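Local coordinates for stress-induced-phosphoprotein 1 (Caenorhabditis elegans, PDB 4GCN) that binds the C-terminal MEEVD pentapeptide of Hsp90, inhibits the ATPase activity of Hsp90 and forms a complex with Hsp70 and Hsp90, at residues Ala49-Tyr52 / Phe53-Lys57. Numbering follows the deposited sequence. Where two conformers were deposited one is given.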
# COMPACT_ATOMS: atom_id res chain seq x y z
N ALA A 49 4.65 1.08 -0.48
CA ALA A 49 3.79 1.90 -1.34
C ALA A 49 3.68 3.33 -0.85
O ALA A 49 3.76 4.26 -1.62
CB ALA A 49 2.41 1.22 -1.52
N ALA A 50 3.51 3.48 0.46
CA ALA A 50 3.43 4.77 1.08
C ALA A 50 4.71 5.57 0.91
O ALA A 50 4.68 6.77 0.64
CB ALA A 50 3.10 4.60 2.54
N VAL A 51 5.85 4.92 1.05
CA VAL A 51 7.13 5.59 0.80
C VAL A 51 7.20 6.04 -0.66
O VAL A 51 7.53 7.20 -0.91
CB VAL A 51 8.34 4.71 1.11
CG1 VAL A 51 9.62 5.49 0.86
CG2 VAL A 51 8.25 4.23 2.56
N TYR A 52 6.91 5.13 -1.60
CA TYR A 52 6.96 5.49 -3.01
C TYR A 52 6.06 6.67 -3.35
O TYR A 52 6.46 7.52 -4.09
CB TYR A 52 6.62 4.32 -3.94
CG TYR A 52 7.70 3.27 -4.09
CD1 TYR A 52 9.03 3.62 -4.39
CD2 TYR A 52 7.40 1.92 -3.92
CE1 TYR A 52 10.00 2.65 -4.60
CE2 TYR A 52 8.36 0.96 -4.07
CZ TYR A 52 9.65 1.32 -4.38
OH TYR A 52 10.58 0.35 -4.48
N PHE A 53 4.89 6.73 -2.75
CA PHE A 53 3.96 7.80 -3.00
C PHE A 53 4.55 9.14 -2.55
O PHE A 53 4.48 10.11 -3.30
CB PHE A 53 2.64 7.53 -2.25
CG PHE A 53 1.54 8.47 -2.59
CD1 PHE A 53 0.63 8.13 -3.55
CD2 PHE A 53 1.42 9.68 -1.93
CE1 PHE A 53 -0.39 9.00 -3.88
CE2 PHE A 53 0.42 10.55 -2.23
CZ PHE A 53 -0.49 10.21 -3.22
N GLU A 54 5.17 9.17 -1.37
CA GLU A 54 5.80 10.43 -0.87
C GLU A 54 6.99 10.83 -1.71
O GLU A 54 7.24 12.02 -1.82
CB GLU A 54 6.16 10.45 0.63
CG GLU A 54 6.40 11.87 1.16
CD GLU A 54 6.33 12.04 2.68
OE1 GLU A 54 5.80 11.14 3.35
OE2 GLU A 54 6.80 13.10 3.22
N GLU A 55 7.68 9.86 -2.33
CA GLU A 55 8.78 10.10 -3.26
C GLU A 55 8.35 10.54 -4.64
O GLU A 55 9.20 10.83 -5.51
CB GLU A 55 9.57 8.78 -3.44
CG GLU A 55 10.45 8.38 -2.27
CD GLU A 55 11.24 7.11 -2.57
OE1 GLU A 55 12.46 7.19 -2.74
OE2 GLU A 55 10.63 6.04 -2.68
N LYS A 56 7.05 10.53 -4.88
CA LYS A 56 6.44 10.79 -6.18
C LYS A 56 6.79 9.71 -7.22
O LYS A 56 6.78 9.97 -8.43
CB LYS A 56 6.80 12.19 -6.68
CG LYS A 56 6.34 13.32 -5.80
CD LYS A 56 6.72 14.63 -6.47
CE LYS A 56 5.94 15.81 -5.94
NZ LYS A 56 6.15 15.89 -4.49
N LYS A 57 7.13 8.52 -6.74
CA LYS A 57 7.31 7.35 -7.60
C LYS A 57 5.95 6.68 -7.70
O LYS A 57 5.71 5.66 -7.08
CB LYS A 57 8.38 6.41 -6.98
CG LYS A 57 9.76 7.07 -7.00
CD LYS A 57 10.89 6.20 -6.50
CE LYS A 57 12.13 7.06 -6.42
NZ LYS A 57 13.30 6.24 -6.09
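Phe53 N, Glu54 N and Glu55 N reach back to the carbonyls of Ala49, Ala50 and Val51 as the helix 42-54 winds to its end, and Lys57 N then bonds Tyr52 O at 2.9 Å. Together with the bond from Lys56 N to Phe53 O (3.0 Å) and the positive phi of Lys56 (66°), this makes a Schellman motif, a classic way for a helix to stop, here between helices 42-54 and 58-74 of the predicted second TPR repeat, in the N-terminal TPR domain of this longer co-chaperone; Lys57 is already the N-cap of helix 58-74. The Glu55 carboxylate runs alongside the Tyr52 ring, the two planes only 14° from parallel. Glu55 OE2 approaches Tyr52 CD1 to 3.4 Å and Val51 CG1 to 3.7 Å, while the same OE2 is hydrogen-bonded to His28 NE2 on helix 24-37, within what is predicted to be the first TPR repeat. Glu55 OE1 forms a salt bridge with Lys57 NZ (3.6 Å). The Lys57 chi1 of -67° sets CG opposite the carbonyl carbon, and an all-extended chain then carries the aliphatic part past Tyr52 before its ammonium meets that carboxylate. Midway along it, Lys57 CD rests 3.8 Å from Tyr52 CD1.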